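Local coordinates for uncharacterized protein (Methanothermobacter thermautotrophicus, PDB 1IHN), which is of unknown function but belongs to the DUF498 family and adopts a novel tertiary fold, at residues P62-I67 / N96-A101. Numbering follows the deposited sequence.
Sequences PESIII and NEERSA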
loop_
_atom_site.group_PDB
_atom_site.type_symbol
_atom_site.label_atom_id
_atom_site.label_comp_id
_atom_site.label_asym_id
_atom_site.label_seq_id
_atom_site.Cartn_x
_atom_site.Cartn_y
_atom_site.Cartn_z
ATOM N N PRO A 62 10.693 -8.237 1.502
ATOM C CA PRO A 62 9.931 -7.981 2.725
ATOM C C PRO A 62 9.364 -9.281 3.285
ATOM O O PRO A 62 9.210 -10.261 2.559
ATOM C CB PRO A 62 8.838 -7.030 2.250
ATOM C CG PRO A 62 8.559 -7.533 0.866
ATOM C CD PRO A 62 9.947 -7.788 0.311
ATOM N N GLU A 63 9.058 -9.284 4.577
ATOM C CA GLU A 63 8.497 -10.459 5.233
ATOM C C GLU A 63 6.979 -10.377 5.141
ATOM O O GLU A 63 6.267 -11.333 5.455
ATOM C CB GLU A 63 8.909 -10.494 6.706
ATOM C CG GLU A 63 10.407 -10.500 6.942
ATOM C CD GLU A 63 10.761 -10.231 8.390
ATOM O OE1 GLU A 63 10.382 -9.157 8.901
ATOM O OE2 GLU A 63 11.414 -11.089 9.019
ATOM N N SER A 64 6.492 -9.219 4.712
ATOM C CA SER A 64 5.061 -9.002 4.594
ATOM C C SER A 64 4.730 -7.794 3.740
ATOM O O SER A 64 5.335 -6.725 3.878
ATOM C CB SER A 64 4.446 -8.818 5.986
ATOM O OG SER A 64 3.097 -8.384 5.908
ATOM N N ILE A 65 3.756 -7.974 2.856
ATOM C CA ILE A 65 3.308 -6.900 1.991
ATOM C C ILE A 65 1.852 -6.625 2.309
ATOM O O ILE A 65 1.009 -7.516 2.224
ATOM C CB ILE A 65 3.425 -7.269 0.499
ATOM C CG1 ILE A 65 4.902 -7.356 0.094
ATOM C CG2 ILE A 65 2.700 -6.228 -0.339
ATOM C CD1 ILE A 65 5.131 -7.677 -1.377
ATOM N N ILE A 66 1.564 -5.388 2.688
ATOM C CA ILE A 66 0.210 -4.996 3.010
ATOM C C ILE A 66 -0.322 -4.097 1.912
ATOM O O ILE A 66 0.345 -3.156 1.484
ATOM C CB ILE A 66 0.152 -4.233 4.347
ATOM C CG1 ILE A 66 0.711 -5.115 5.471
ATOM C CG2 ILE A 66 -1.283 -3.812 4.641
ATOM C CD1 ILE A 66 0.713 -4.461 6.833
ATOM N N ILE A 67 -1.528 -4.394 1.453
ATOM C CA ILE A 67 -2.157 -3.601 0.416
ATOM C C ILE A 67 -3.415 -2.953 0.968
ATOM O O ILE A 67 -4.334 -3.641 1.419
ATOM C CB ILE A 67 -2.530 -4.471 -0.800
ATOM C CG1 ILE A 67 -1.259 -5.050 -1.423
ATOM C CG2 ILE A 67 -3.316 -3.648 -1.821
ATOM C CD1 ILE A 67 -1.510 -5.965 -2.595
ATOM N N ASN A 96 1.447 -0.692 11.040
ATOM C CA ASN A 96 2.065 -0.165 12.250
ATOM C C ASN A 96 2.381 -1.313 13.193
ATOM O O ASN A 96 3.413 -1.310 13.863
ATOM C CB ASN A 96 1.152 0.861 12.941
ATOM C CG ASN A 96 1.120 2.207 12.215
ATOM O OD1 ASN A 96 2.044 2.552 11.465
ATOM N ND2 ASN A 96 0.066 2.980 12.452
ATOM N N GLU A 97 1.494 -2.304 13.224
ATOM C CA GLU A 97 1.678 -3.479 14.070
ATOM C C GLU A 97 2.984 -4.188 13.765
ATOM O O GLU A 97 3.838 -4.342 14.634
ATOM C CB GLU A 97 0.540 -4.475 13.856
ATOM C CG GLU A 97 -0.599 -4.379 14.838
ATOM C CD GLU A 97 -1.673 -5.403 14.541
ATOM O OE1 GLU A 97 -1.330 -6.598 14.417
ATOM O OE2 GLU A 97 -2.855 -5.016 14.429
ATOM N N GLU A 98 3.119 -4.633 12.522
ATOM C CA GLU A 98 4.307 -5.351 12.080
ATOM C C GLU A 98 5.571 -4.501 12.122
ATOM O O GLU A 98 6.627 -4.973 12.546
ATOM C CB GLU A 98 4.067 -5.903 10.675
ATOM C CG GLU A 98 3.086 -7.063 10.656
ATOM C CD GLU A 98 2.448 -7.280 9.301
ATOM O OE1 GLU A 98 3.151 -7.132 8.280
ATOM O OE2 GLU A 98 1.244 -7.612 9.255
ATOM N N ARG A 99 5.470 -3.251 11.687
ATOM C CA ARG A 99 6.621 -2.353 11.710
ATOM C C ARG A 99 7.038 -2.171 13.174
ATOM O O ARG A 99 8.222 -2.180 13.495
ATOM C CB ARG A 99 6.250 -1.006 11.081
ATOM C CG ARG A 99 7.360 0.042 11.063
ATOM C CD ARG A 99 8.583 -0.402 10.278
ATOM N NE ARG A 99 9.295 -1.471 10.963
ATOM C CZ ARG A 99 10.502 -1.907 10.622
ATOM N NH1 ARG A 99 11.140 -1.362 9.593
ATOM N NH2 ARG A 99 11.073 -2.881 11.315
ATOM N N SER A 100 6.055 -2.026 14.060
ATOM C CA SER A 100 6.333 -1.870 15.487
ATOM C C SER A 100 7.048 -3.101 16.037
ATOM O O SER A 100 7.895 -2.993 16.924
ATOM C CB SER A 100 5.036 -1.650 16.270
ATOM O OG SER A 100 4.540 -0.339 16.079
ATOM N N ALA A 101 6.705 -4.271 15.510
ATOM C CA ALA A 101 7.327 -5.509 15.959
ATOM C C ALA A 101 8.699 -5.719 15.318
ATOM O O ALA A 101 9.385 -6.689 15.624
ATOM C CB ALA A 101 6.417 -6.690 15.653
#
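Glu98, in the last turn of helix 88-100, reaches across to the first residue of strand 64-68 and takes a hydrogen bond from Ser64. The two backbones stay apart, with Ser64 CA and Glu98 CA 8.4 Å from each other, so side chains alone make the contact. From CB the glutamate sets CG anti to its carbonyl carbon (chi1 -72°) and runs on extended, which carries the carboxylate to the strand; the side chain also touches Val105 of strand 105-109. CD comes within 4.1 Å of Ile66 CD1. OE1 does most of the work: it accepts from Ser64 OG at 2.7 Å, met on the syn side with the donor 24° out of the carboxylate plane, and Ser64 CB lies 3.1 Å from the same oxygen. OE2 has the methyl Ile66 CD1 at 4.0 Å, and that methyl is 3.9 Å from Glu98 OE1, so it stands off one face of the carboxylate, nearly equidistant from the two oxygens. Ile66 itself is buried, its side chain also packed on Ala91, Arg94 and Tyr95 of the same helix. With an alanine in place of this glutamate, Ser64 OG would probably lose its acceptor and a gap would open beside Ile66 CD1. Backbone hydrogen bonds link Ser64 with Ala106, and Ile66 with Ala106 and Ile108, and the helix lies across this face of the mixed sheet. The contact is thus one short polar bond at the partly exposed margin of a hydrophobic helix-sheet interface: a hydroxyl donates to one carboxylate oxygen while an isoleucine methyl packs against the group's face.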